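Long-range contacts in hydrogenase 3 maturation protease (Escherichia coli, PDB 2E85), which cleaves a 32-residue peptide from the C terminus of the precursor of HycE, the large subunit of hydrogenase 3, during maturation of that enzyme: residues L62-T67 against I112-Q117; G35-I40 against Q140-W145; G43-N48 against M90-M95; R77-D82 against A152-E157. The protein carries 1 engineered substitution. One frame throughout, in Å; residues are numbered along the deposited sequence.

Overall arrangement
From the N terminus, the chain first reaches 35-40, whose partner 140-145 closes the longest loop, contact 2, at the outer strand 38-43. Inside this loop lie contact 3 (43-48 with 90-95), which joins the calcium-binding loop after strand 38-43 to the loop ahead of helix 97-108, and contact 1 (62-67 with 112-117), which pairs two inner parallel strands; contacts 1 and 3 cross. Contact 4 (77-82 with 152-157) crosses all three and brings the C-terminal tail to the other outer strand, 76-78. Contact 1 touches two of the others: Leu62 and Ile112 pack against the tryptophans of contact 2, and Phe113 and Gly115 adjoin the backbone of contact 4, while contact 3 stands apart.

Contact 1 of 4, residues L62-T67 against I112-Q117. With CA (calcium ion), chain F.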
loop_
_atom_site.group_PDB
_atom_site.type_symbol
_atom_site.label_atom_id
_atom_site.label_comp_id
_atom_site.label_asym_id
_atom_site.label_seq_id
_atom_site.Cartn_x
_atom_site.Cartn_y
_atom_site.Cartn_z
ATOM N N LEU B 62 1.837 0.213 17.415
ATOM C CA LEU B 62 0.405 0.305 17.700
ATOM C C LEU B 62 -0.203 1.270 16.684
ATOM O O LEU B 62 0.284 2.386 16.529
ATOM C CB LEU B 62 0.168 0.863 19.110
ATOM C CG LEU B 62 -1.271 1.112 19.562
ATOM C CD1 LEU B 62 -2.222 -0.110 19.432
ATOM C CD2 LEU B 62 -1.311 1.639 20.974
ATOM N N ILE B 63 -1.287 0.845 16.056
ATOM C CA ILE B 63 -1.993 1.694 15.093
ATOM C C ILE B 63 -3.368 1.935 15.653
ATOM O O ILE B 63 -4.045 0.974 16.037
ATOM C CB ILE B 63 -2.125 0.975 13.736
ATOM C CG1 ILE B 63 -0.738 0.642 13.193
ATOM C CG2 ILE B 63 -2.902 1.827 12.728
ATOM C CD1 ILE B 63 -0.717 -0.387 12.064
ATOM N N VAL B 64 -3.773 3.203 15.718
ATOM C CA VAL B 64 -5.080 3.569 16.255
ATOM C C VAL B 64 -5.854 4.329 15.177
ATOM O O VAL B 64 -5.359 5.322 14.632
ATOM C CB VAL B 64 -4.950 4.474 17.506
ATOM C CG1 VAL B 64 -6.323 5.099 17.892
ATOM C CG2 VAL B 64 -4.264 3.703 18.687
ATOM N N ASP B 65 -7.076 3.875 14.900
ATOM C CA ASP B 65 -7.861 4.441 13.810
ATOM C C ASP B 65 -9.336 4.294 14.135
ATOM O O ASP B 65 -9.757 3.249 14.610
ATOM C CB ASP B 65 -7.544 3.676 12.516
ATOM C CG ASP B 65 -8.136 4.341 11.256
ATOM O OD1 ASP B 65 -8.675 5.452 11.330
ATOM O OD2 ASP B 65 -8.009 3.756 10.159
ATOM N N ALA B 66 -10.130 5.329 13.870
ATOM C CA ALA B 66 -11.559 5.208 13.909
ATOM C C ALA B 66 -11.956 4.278 12.734
ATOM O O ALA B 66 -11.540 4.510 11.590
ATOM C CB ALA B 66 -12.204 6.583 13.719
ATOM N N THR B 67 -12.767 3.261 13.010
ATOM C CA THR B 67 -13.029 2.192 12.057
ATOM C C THR B 67 -14.463 1.702 12.290
ATOM O O THR B 67 -14.795 1.380 13.409
ATOM C CB THR B 67 -12.085 0.987 12.364
ATOM O OG1 THR B 67 -10.705 1.376 12.213
ATOM C CG2 THR B 67 -12.376 -0.201 11.506
ATOM N N ILE B 112 -0.007 -4.042 16.441
ATOM C CA ILE B 112 -1.326 -4.119 17.064
ATOM C C ILE B 112 -2.187 -3.107 16.331
ATOM O O ILE B 112 -1.797 -1.952 16.259
ATOM C CB ILE B 112 -1.227 -3.717 18.579
ATOM C CG1 ILE B 112 -0.204 -4.604 19.304
ATOM C CG2 ILE B 112 -2.560 -3.843 19.347
ATOM C CD1 ILE B 112 0.334 -4.035 20.618
ATOM N N PHE B 113 -3.346 -3.528 15.825
ATOM C CA PHE B 113 -4.267 -2.592 15.178
ATOM C C PHE B 113 -5.452 -2.413 16.083
ATOM O O PHE B 113 -6.201 -3.381 16.316
ATOM C CB PHE B 113 -4.778 -3.130 13.836
ATOM C CG PHE B 113 -5.631 -2.139 13.125
ATOM C CD1 PHE B 113 -5.047 -1.219 12.275
ATOM C CD2 PHE B 113 -7.012 -2.051 13.399
ATOM C CE1 PHE B 113 -5.814 -0.250 11.659
ATOM C CE2 PHE B 113 -7.792 -1.080 12.767
ATOM C CZ PHE B 113 -7.183 -0.184 11.904
ATOM N N LEU B 114 -5.654 -1.184 16.551
ATOM C CA LEU B 114 -6.757 -0.824 17.424
ATOM C C LEU B 114 -7.801 0.085 16.751
ATOM O O LEU B 114 -7.481 1.176 16.260
ATOM C CB LEU B 114 -6.211 -0.137 18.669
ATOM C CG LEU B 114 -7.196 0.234 19.776
ATOM C CD1 LEU B 114 -6.480 0.336 21.108
ATOM C CD2 LEU B 114 -7.966 1.541 19.507
ATOM N N GLY B 115 -9.042 -0.385 16.724
ATOM C CA GLY B 115 -10.141 0.344 16.105
ATOM C C GLY B 115 -10.998 0.960 17.189
ATOM O O GLY B 115 -11.198 0.379 18.272
ATOM N N ILE B 116 -11.515 2.135 16.889
ATOM C CA ILE B 116 -12.483 2.801 17.742
ATOM C C ILE B 116 -13.693 3.036 16.857
ATOM O O ILE B 116 -13.550 3.633 15.756
ATOM C CB ILE B 116 -12.000 4.200 18.186
ATOM C CG1 ILE B 116 -10.759 4.092 19.052
ATOM C CG2 ILE B 116 -13.129 4.990 18.884
ATOM C CD1 ILE B 116 -9.994 5.399 19.248
ATOM N N GLN B 117 -14.867 2.635 17.347
ATOM C CA GLN B 117 -16.107 2.810 16.579
ATOM C C GLN B 117 -16.561 4.256 16.510
ATOM O O GLN B 117 -16.893 4.845 17.533
ATOM C CB GLN B 117 -17.224 1.978 17.192
ATOM C CG GLN B 117 -18.555 2.164 16.461
ATOM C CD GLN B 117 -18.580 1.466 15.170
ATOM O OE1 GLN B 117 -18.243 0.284 15.099
ATOM N NE2 GLN B 117 -18.996 2.162 14.124
HETATM CA CA CA F . -10.391 6.242 10.004
HETATM O O HOH W 1 -10.041 4.348 8.554
HETATM O O HOH W 2 -8.744 6.258 8.203
HETATM O O HOH W 3 -12.139 5.959 8.618
#
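Turning CG away from its backbone N (chi1 -176°) carries the Phe113 ring over to the neighbouring strand, where Ile63 meets it; Ile63 holds CG1 back beside its own N (chi1 -59°), and this leaves CG2 to touch Phe113 CE1 at 3.7 Å. Asp65 CB rests against CZ of the same ring, and Thr67 OG1 comes in at the ring edge, in its plane. On the face that bears Leu62 and Val64, Leu62 CD1 reaches across to Ile112 CG2 at 3.7 Å, and Val64 CG1 packs on Ile116 CD1 at 3.9 Å. These are two parallel inner strands of the alpha/beta fold, with helix 97-108 packed on the Phe113 side and helix 129-141 on the Leu114 and Ile116 side. Five backbone hydrogen bonds join them, among them Leu114 N to Ile63 O at 2.7 Å. Asp65 O is gripped from opposite faces of its carbonyl plane, by Ile116 N at 3.1 Å and by Thr67 OG1 at 3.2 Å. At the C-terminal end of strand 60-66 a calcium ion is bound by Asp65 OD1 at 2.3 Å, together with Ala66 O, Asp19 and three waters. The second oxygen, Asp65 OD2, accepts hydrogen bonds from two of those waters, which steadies the carboxylate. Asp19 and Asp65 are probably nickel ligands, as in related proteases, so the calcium may mark that site.

Contact 2 of 4, residues G35-I40 against Q140-W145; sequences GNWVVI and QRLEGW. With CA (calcium ion), chain H.
The Trp37 indole has Leu142 CD2 over one face, and Leu142 O and Trp145 CB at its edge, in the ring plane. It belongs to the segment that leads into the edge strand around 38-43 and meets the type II beta turn Leu142-Trp145 that follows helix 129-141. Leu142 CD2 lies 4.1 Å from the centroid of the Trp37 five-membered ring, a CH-pi contact. The six-membered ring of Trp37 turns its edge to the face of the Trp145 five-membered ring, a T-shaped pair with planes at 86°. With CG held beside the backbone N (chi1 -57°), the Trp37 indole points NE1 at the turn and donates to Leu142 O at 2.9 Å. The bond is fairly straight at 166° and helps hold the indole's rotation; the oxygen also takes a weak bond from Trp145 N. Leu62 of strand 60-66 packs against Trp37, Leu142 and Trp145, tying the turn and Trp37 to an inner strand. On the exposed side the extended Glu143 side chain binds a calcium ion through both carboxylate oxygens, with five waters completing the shell. A further water links the segments, accepting from Gly35 N at 2.8 Å and donating to Glu143 OE1.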
loop_
_atom_site.group_PDB
_atom_site.type_symbol
_atom_site.label_atom_id
_atom_site.label_comp_id
_atom_site.label_asym_id
_atom_site.label_seq_id
_atom_site.Cartn_x
_atom_site.Cartn_y
_atom_site.Cartn_z
ATOM N N GLY B 35 4.094 6.844 28.242
ATOM C CA GLY B 35 4.909 5.694 27.850
ATOM C C GLY B 35 6.121 6.090 27.040
ATOM O O GLY B 35 6.607 7.234 27.141
ATOM N N ASN B 36 6.629 5.143 26.249
ATOM C CA ASN B 36 7.852 5.387 25.474
ATOM C C ASN B 36 7.547 5.594 23.995
ATOM O O ASN B 36 8.439 5.597 23.170
ATOM C CB ASN B 36 8.852 4.225 25.657
ATOM C CG ASN B 36 9.327 4.085 27.095
ATOM O OD1 ASN B 36 9.322 2.979 27.668
ATOM N ND2 ASN B 36 9.721 5.191 27.693
ATOM N N TRP B 37 6.278 5.814 23.669
ATOM C CA TRP B 37 5.841 5.827 22.265
ATOM C C TRP B 37 6.384 7.032 21.502
ATOM O O TRP B 37 6.288 8.169 21.976
ATOM C CB TRP B 37 4.305 5.852 22.195
ATOM C CG TRP B 37 3.655 4.668 22.928
ATOM C CD1 TRP B 37 3.233 4.642 24.240
ATOM C CD2 TRP B 37 3.374 3.369 22.390
ATOM N NE1 TRP B 37 2.723 3.403 24.546
ATOM C CE2 TRP B 37 2.790 2.603 23.435
ATOM C CE3 TRP B 37 3.571 2.767 21.131
ATOM C CZ2 TRP B 37 2.376 1.256 23.254
ATOM C CZ3 TRP B 37 3.173 1.438 20.954
ATOM C CH2 TRP B 37 2.578 0.706 22.001
ATOM N N VAL B 38 6.930 6.767 20.320
ATOM C CA VAL B 38 7.097 7.800 19.297
ATOM C C VAL B 38 5.777 7.871 18.526
ATOM O O VAL B 38 5.345 6.880 17.950
ATOM C CB VAL B 38 8.288 7.499 18.344
ATOM C CG1 VAL B 38 8.405 8.586 17.285
ATOM C CG2 VAL B 38 9.558 7.409 19.109
ATOM N N VAL B 39 5.154 9.047 18.513
ATOM C CA VAL B 39 3.782 9.156 18.009
ATOM C C VAL B 39 3.781 9.824 16.639
ATOM O O VAL B 39 4.210 10.985 16.496
ATOM C CB VAL B 39 2.871 9.917 19.004
ATOM C CG1 VAL B 39 1.437 10.026 18.442
ATOM C CG2 VAL B 39 2.888 9.218 20.368
ATOM N N ILE B 40 3.305 9.103 15.630
ATOM C CA ILE B 40 3.204 9.650 14.266
ATOM C C ILE B 40 1.764 10.113 14.036
ATOM O O ILE B 40 0.846 9.334 14.145
ATOM C CB ILE B 40 3.603 8.609 13.210
ATOM C CG1 ILE B 40 5.102 8.301 13.331
ATOM C CG2 ILE B 40 3.312 9.130 11.807
ATOM C CD1 ILE B 40 5.522 7.524 14.569
ATOM N N GLN B 140 -4.938 6.616 28.249
ATOM C CA GLN B 140 -4.612 6.235 29.614
ATOM C C GLN B 140 -4.033 4.834 29.704
ATOM O O GLN B 140 -3.531 4.437 30.756
ATOM C CB GLN B 140 -5.843 6.380 30.503
ATOM C CG GLN B 140 -6.217 7.847 30.675
ATOM C CD GLN B 140 -5.246 8.682 31.535
ATOM O OE1 GLN B 140 -4.335 8.154 32.181
ATOM N NE2 GLN B 140 -5.471 9.994 31.565
ATOM N N ARG B 141 -4.093 4.080 28.616
ATOM C CA ARG B 141 -3.476 2.755 28.658
ATOM C C ARG B 141 -2.106 2.742 28.029
ATOM O O ARG B 141 -1.419 1.736 28.090
ATOM C CB ARG B 141 -4.384 1.688 28.060
ATOM C CG ARG B 141 -5.644 1.611 28.911
ATOM C CD ARG B 141 -6.181 0.264 29.168
ATOM N NE ARG B 141 -7.579 0.456 29.485
ATOM C CZ ARG B 141 -8.536 -0.375 29.124
ATOM N NH1 ARG B 141 -8.206 -1.496 28.490
ATOM N NH2 ARG B 141 -9.805 -0.095 29.422
ATOM N N LEU B 142 -1.710 3.858 27.415
ATOM C CA LEU B 142 -0.401 3.901 26.713
ATOM C C LEU B 142 0.789 3.694 27.660
ATOM O O LEU B 142 1.773 3.042 27.314
ATOM C CB LEU B 142 -0.232 5.205 25.927
ATOM C CG LEU B 142 -1.110 5.429 24.710
ATOM C CD1 LEU B 142 -0.898 6.822 24.121
ATOM C CD2 LEU B 142 -0.904 4.348 23.607
ATOM N N GLU B 143 0.692 4.250 28.862
ATOM C CA GLU B 143 1.784 4.085 29.798
ATOM C C GLU B 143 1.760 2.664 30.349
ATOM O O GLU B 143 0.744 2.204 30.856
ATOM C CB GLU B 143 1.666 5.094 30.920
ATOM C CG GLU B 143 2.635 4.799 32.050
ATOM C CD GLU B 143 2.521 5.815 33.134
ATOM O OE1 GLU B 143 2.518 7.024 32.803
ATOM O OE2 GLU B 143 2.437 5.412 34.318
ATOM N N GLY B 144 2.865 1.950 30.213
ATOM C CA GLY B 144 2.901 0.574 30.690
ATOM C C GLY B 144 2.089 -0.436 29.889
ATOM O O GLY B 144 1.873 -1.560 30.349
ATOM N N TRP B 145 1.630 -0.041 28.698
ATOM C CA TRP B 145 0.962 -0.951 27.756
ATOM C C TRP B 145 1.647 -2.304 27.642
ATOM O O TRP B 145 2.830 -2.379 27.398
ATOM C CB TRP B 145 0.942 -0.319 26.366
ATOM C CG TRP B 145 0.159 -1.082 25.363
ATOM C CD1 TRP B 145 0.496 -2.280 24.763
ATOM C CD2 TRP B 145 -1.090 -0.692 24.800
ATOM N NE1 TRP B 145 -0.484 -2.653 23.883
ATOM C CE2 TRP B 145 -1.462 -1.691 23.869
ATOM C CE3 TRP B 145 -1.925 0.413 24.979
ATOM C CZ2 TRP B 145 -2.649 -1.629 23.150
ATOM C CZ3 TRP B 145 -3.090 0.483 24.256
ATOM C CH2 TRP B 145 -3.438 -0.529 23.336
HETATM CA CA CA H . 2.519 7.978 35.005
HETATM O O HOH W 4 4.031 7.609 30.896
HETATM O O HOH W 5 4.241 8.933 35.326
HETATM O O HOH W 6 0.218 7.692 34.693
HETATM O O HOH W 7 1.425 9.554 36.415
HETATM O O HOH W 8 2.524 6.852 37.159
HETATM O O HOH W 9 2.003 10.132 33.419
#

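Contact 3 of 4, residues G43-N48 against M90-M95. With CA (calcium ion), chain E.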
loop_
_atom_site.group_PDB
_atom_site.type_symbol
_atom_site.label_atom_id
_atom_site.label_comp_id
_atom_site.label_asym_id
_atom_site.label_seq_id
_atom_site.Cartn_x
_atom_site.Cartn_y
_atom_site.Cartn_z
ATOM N N GLY B 43 -2.506 11.273 9.815
ATOM C CA GLY B 43 -3.525 11.833 8.928
ATOM C C GLY B 43 -4.338 10.755 8.211
ATOM O O GLY B 43 -4.498 9.638 8.703
ATOM N N SER B 44 -4.818 11.129 7.031
ATOM C CA SER B 44 -5.808 10.368 6.283
ATOM C C SER B 44 -5.361 9.004 5.777
ATOM O O SER B 44 -6.182 8.080 5.710
ATOM C CB SER B 44 -6.300 11.197 5.094
ATOM O OG SER B 44 -6.946 12.351 5.568
ATOM N N ALA B 45 -4.095 8.902 5.372
ATOM C CA ALA B 45 -3.580 7.702 4.700
ATOM C C ALA B 45 -2.355 7.218 5.429
ATOM O O ALA B 45 -1.453 8.010 5.670
ATOM C CB ALA B 45 -3.183 8.031 3.273
ATOM N N PRO B 46 -2.313 5.915 5.777
ATOM C CA PRO B 46 -1.082 5.352 6.353
ATOM C C PRO B 46 0.054 5.092 5.334
ATOM O O PRO B 46 1.223 4.958 5.744
ATOM C CB PRO B 46 -1.569 4.032 6.967
ATOM C CG PRO B 46 -2.717 3.632 6.064
ATOM C CD PRO B 46 -3.417 4.934 5.756
ATOM N N GLU B 47 -0.270 5.003 4.038
ATOM C CA GLU B 47 0.735 4.652 3.008
ATOM C C GLU B 47 2.009 5.468 3.079
ATOM O O GLU B 47 3.109 4.909 2.989
ATOM C CB GLU B 47 0.178 4.717 1.582
ATOM C CG GLU B 47 -0.721 3.573 1.259
ATOM C CD GLU B 47 -2.175 3.902 1.515
ATOM O OE1 GLU B 47 -2.495 4.600 2.532
ATOM O OE2 GLU B 47 -2.991 3.411 0.703
ATOM N N ASN B 48 1.868 6.778 3.244
ATOM C CA ASN B 48 3.030 7.664 3.213
ATOM C C ASN B 48 3.730 7.790 4.580
ATOM O O ASN B 48 4.649 8.596 4.749
ATOM C CB ASN B 48 2.626 9.036 2.659
ATOM C CG ASN B 48 1.759 9.829 3.618
ATOM O OD1 ASN B 48 1.037 9.262 4.428
ATOM N ND2 ASN B 48 1.841 11.166 3.536
ATOM N N MET B 90 -10.047 -1.217 3.759
ATOM C CA MET B 90 -9.268 -0.439 2.772
ATOM C C MET B 90 -8.721 0.878 3.318
ATOM O O MET B 90 -9.296 1.504 4.205
ATOM C CB MET B 90 -10.128 -0.140 1.527
ATOM C CG MET B 90 -10.846 -1.328 0.897
ATOM S SD MET B 90 -9.686 -2.406 -0.004
ATOM C CE MET B 90 -9.782 -3.889 0.890
ATOM N N THR B 91 -7.584 1.309 2.788
ATOM C CA THR B 91 -7.138 2.674 3.056
ATOM C C THR B 91 -7.961 3.624 2.189
ATOM O O THR B 91 -8.735 3.182 1.340
ATOM C CB THR B 91 -5.635 2.868 2.722
ATOM O OG1 THR B 91 -5.440 2.808 1.307
ATOM C CG2 THR B 91 -4.776 1.772 3.383
ATOM N N THR B 92 -7.752 4.926 2.390
ATOM C CA THR B 92 -8.434 5.951 1.591
ATOM C C THR B 92 -8.082 5.831 0.092
ATOM O O THR B 92 -8.799 6.361 -0.770
ATOM C CB THR B 92 -8.161 7.382 2.119
ATOM O OG1 THR B 92 -8.998 8.318 1.417
ATOM C CG2 THR B 92 -6.704 7.766 1.934
ATOM N N HIS B 93 -7.002 5.106 -0.210
ATOM C CA HIS B 93 -6.540 4.958 -1.602
ATOM C C HIS B 93 -6.966 3.625 -2.194
ATOM O O HIS B 93 -6.492 3.208 -3.267
ATOM C CB HIS B 93 -5.012 5.129 -1.689
ATOM C CG HIS B 93 -4.543 6.468 -1.214
ATOM N ND1 HIS B 93 -4.991 7.643 -1.778
ATOM C CD2 HIS B 93 -3.675 6.821 -0.235
ATOM C CE1 HIS B 93 -4.430 8.667 -1.159
ATOM N NE2 HIS B 93 -3.626 8.197 -0.220
ATOM N N ASN B 94 -7.846 2.943 -1.458
ATOM C CA ASN B 94 -8.297 1.603 -1.806
ATOM C C ASN B 94 -7.198 0.550 -1.882
ATOM O O ASN B 94 -7.307 -0.420 -2.627
ATOM C CB ASN B 94 -9.178 1.590 -3.055
ATOM C CG ASN B 94 -10.614 2.035 -2.749
ATOM O OD1 ASN B 94 -11.230 2.763 -3.512
ATOM N ND2 ASN B 94 -11.140 1.590 -1.622
ATOM N N MET B 95 -6.163 0.727 -1.077
ATOM C CA MET B 95 -5.198 -0.336 -0.824
ATOM C C MET B 95 -5.751 -1.229 0.293
ATOM O O MET B 95 -6.224 -0.715 1.316
ATOM C CB MET B 95 -3.821 0.274 -0.496
ATOM C CG MET B 95 -3.073 -0.179 0.697
ATOM S SD MET B 95 -1.304 -0.182 0.269
ATOM C CE MET B 95 -1.609 -1.452 -1.015
HETATM CA CA CA E . -0.101 9.697 6.313
HETATM O O HOH W 10 -6.627 5.434 4.979
HETATM O O HOH W 11 -1.799 10.946 5.032
HETATM O O HOH W 12 0.868 11.994 6.348
#
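Two loops that each carry metal-site residues meet where Glu47 reaches Thr91: 43-48, after strand 38-43, supplies calcium ligands, and 90-95, ahead of helix 97-108, holds His93, probably a nickel ligand as in relatives. Thr91 OG1 donates to Glu47 OE2 at 2.6 Å, meeting the syn side of the carboxylate, 22° out of its plane. The hydroxyl sits between the backbone N and carbonyl carbon of its own residue (chi1 70°), from where it also accepts from His93 N and, at 3.2 Å, from Met95 N. The bond from His93 N makes an ST turn, overlaid on the type I beta turn Thr91-Asn94, so one oxygen organises the loop and joins it to Glu47. Met95 CB and CG also pack against Glu47 OE2, and Glu47 OE1 is buried with no polar partner. Ala45 CB touches His93 NE2 at 3.5 Å, while Thr92 CG2 covers the centre of one face of the imidazole and meets Ala45 CB at 3.8 Å. In the two-chain assembly of the crystal, His93 also stacks on His93 of the second subunit. A water bridges the loops, donating to Ser44 O and accepting from Thr92 N. Ala45 O, at 2.3 Å, and Asn48 OD1 bind the calcium ion, whose shell Gly42, Asp49 and two waters complete. The side chain of Pro46 is about 6 Å from that of Asp65.

Contact 4 of 4, residues R77-D82 against A152-E157; sequences RIIDPD and AQLAVE
Arg77 lays CB and CG along the tail, with CB 3.9 Å from Leu154 CB and CD beside Ala152 CB. Its NE shares a water with Ala155 N, the water lying in the guanidinium plane at 3.1 Å from Arg77 NE, while NH1 makes a salt bridge to Glu75. Ile78 forms the main-chain link: Ile78 N donates to Ala152 O at 2.9 Å, and Leu154 N donates to Ile78 O at 2.8 Å. These two bonds flank Gln153 in a single beta bridge, which adds the C-terminal tail to strand 76-78, an outermost strand of the sheet. Gln153 CA also makes a CA-H...O contact with Ile78 O at 3.3 Å. Asp80, next along the chain, is the N-cap of helix 81-86. Its CG stands trans to the backbone N (chi1 -175°), and OD1 accepts from Asp82 N at 2.8 Å through its anti lone pair. On its other side the backbone of Arg77 and Ile79 bonds to that of Gly115 and Phe113 in strand 111-116. The backbone around Ile78 is therefore hydrogen-bonded on both sides, and the two assigned bonds to the tail are main-chain ones, so this part of the link depends little on side chains.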
loop_
_atom_site.group_PDB
_atom_site.type_symbol
_atom_site.label_atom_id
_atom_site.label_comp_id
_atom_site.label_asym_id
_atom_site.label_seq_id
_atom_site.Cartn_x
_atom_site.Cartn_y
_atom_site.Cartn_z
ATOM N N ARG B 77 -11.750 -2.004 19.954
ATOM C CA ARG B 77 -11.364 -3.417 19.786
ATOM C C ARG B 77 -10.044 -3.532 19.075
ATOM O O ARG B 77 -9.690 -2.668 18.290
ATOM C CB ARG B 77 -12.380 -4.217 18.967
ATOM C CG ARG B 77 -13.816 -4.246 19.492
ATOM C CD ARG B 77 -13.965 -5.203 20.660
ATOM N NE ARG B 77 -15.373 -5.352 21.037
ATOM C CZ ARG B 77 -16.069 -4.492 21.792
ATOM N NH1 ARG B 77 -15.536 -3.368 22.257
ATOM N NH2 ARG B 77 -17.339 -4.768 22.077
ATOM N N ILE B 78 -9.304 -4.606 19.376
ATOM C CA ILE B 78 -8.161 -4.976 18.588
ATOM C C ILE B 78 -8.636 -5.864 17.451
ATOM O O ILE B 78 -9.375 -6.838 17.684
ATOM C CB ILE B 78 -7.161 -5.798 19.402
ATOM C CG1 ILE B 78 -6.767 -5.083 20.725
ATOM C CG2 ILE B 78 -5.996 -6.241 18.505
ATOM C CD1 ILE B 78 -7.700 -5.404 21.793
ATOM N N ILE B 79 -8.212 -5.528 16.239
ATOM C CA ILE B 79 -8.593 -6.305 15.058
ATOM C C ILE B 79 -7.445 -7.187 14.603
ATOM O O ILE B 79 -6.340 -6.712 14.268
ATOM C CB ILE B 79 -9.056 -5.465 13.886
ATOM C CG1 ILE B 79 -10.042 -4.396 14.344
ATOM C CG2 ILE B 79 -9.651 -6.393 12.791
ATOM C CD1 ILE B 79 -11.020 -4.707 15.439
ATOM N N ASP B 80 -7.686 -8.490 14.641
ATOM C CA ASP B 80 -6.689 -9.466 14.223
ATOM C C ASP B 80 -6.334 -9.269 12.743
ATOM O O ASP B 80 -7.227 -9.042 11.912
ATOM C CB ASP B 80 -7.259 -10.865 14.463
ATOM C CG ASP B 80 -6.263 -11.974 14.179
ATOM O OD1 ASP B 80 -5.951 -12.237 12.999
ATOM O OD2 ASP B 80 -5.812 -12.617 15.157
ATOM N N PRO B 81 -5.032 -9.345 12.396
ATOM C CA PRO B 81 -4.649 -9.099 11.006
ATOM C C PRO B 81 -5.340 -10.004 9.979
ATOM O O PRO B 81 -5.564 -9.584 8.830
ATOM C CB PRO B 81 -3.132 -9.306 11.030
ATOM C CG PRO B 81 -2.753 -8.962 12.394
ATOM C CD PRO B 81 -3.840 -9.622 13.211
ATOM N N ASP B 82 -5.701 -11.222 10.386
ATOM C CA ASP B 82 -6.482 -12.122 9.537
ATOM C C ASP B 82 -7.873 -11.564 9.239
ATOM O O ASP B 82 -8.403 -11.758 8.137
ATOM C CB ASP B 82 -6.583 -13.516 10.198
ATOM C CG ASP B 82 -7.780 -14.336 9.704
ATOM O OD1 ASP B 82 -8.922 -14.157 10.212
ATOM O OD2 ASP B 82 -7.572 -15.202 8.825
ATOM N N ALA B 152 -10.446 -5.921 24.165
ATOM C CA ALA B 152 -11.000 -7.144 23.553
ATOM C C ALA B 152 -10.727 -7.214 22.062
ATOM O O ALA B 152 -10.652 -6.184 21.389
ATOM C CB ALA B 152 -12.481 -7.235 23.772
ATOM N N GLN B 153 -10.605 -8.438 21.555
ATOM C CA GLN B 153 -10.523 -8.693 20.125
ATOM C C GLN B 153 -11.883 -8.473 19.489
ATOM O O GLN B 153 -12.882 -8.901 20.075
ATOM C CB GLN B 153 -10.101 -10.147 19.923
ATOM C CG GLN B 153 -9.758 -10.484 18.492
ATOM C CD GLN B 153 -8.420 -9.929 18.090
ATOM O OE1 GLN B 153 -8.345 -9.024 17.264
ATOM N NE2 GLN B 153 -7.343 -10.443 18.700
ATOM N N LEU B 154 -11.935 -7.801 18.326
ATOM C CA LEU B 154 -13.153 -7.711 17.525
ATOM C C LEU B 154 -13.572 -9.114 17.140
ATOM O O LEU B 154 -12.755 -9.897 16.658
ATOM C CB LEU B 154 -12.949 -6.918 16.215
ATOM C CG LEU B 154 -13.979 -6.015 15.506
ATOM C CD1 LEU B 154 -13.764 -5.941 14.016
ATOM C CD2 LEU B 154 -15.495 -6.108 15.857
ATOM N N ALA B 155 -14.843 -9.423 17.379
ATOM C CA ALA B 155 -15.420 -10.678 16.913
ATOM C C ALA B 155 -15.975 -10.564 15.510
ATOM O O ALA B 155 -17.015 -9.942 15.301
ATOM C CB ALA B 155 -16.502 -11.145 17.887
ATOM N N VAL B 156 -15.274 -11.151 14.543
ATOM C CA VAL B 156 -15.762 -11.237 13.157
ATOM C C VAL B 156 -15.787 -12.694 12.704
ATOM O O VAL B 156 -14.764 -13.394 12.745
ATOM C CB VAL B 156 -14.926 -10.401 12.141
ATOM C CG1 VAL B 156 -15.742 -10.137 10.864
ATOM C CG2 VAL B 156 -14.497 -9.095 12.733
ATOM N N GLU B 157 -16.954 -13.125 12.234
ATOM C CA GLU B 157 -17.209 -14.532 11.932
ATOM C C GLU B 157 -17.358 -14.788 10.431
ATOM O O GLU B 157 -16.340 -14.616 9.729
ATOM C CB GLU B 157 -18.444 -14.999 12.679
HETATM O O HOH W 13 -16.640 -7.673 19.406
#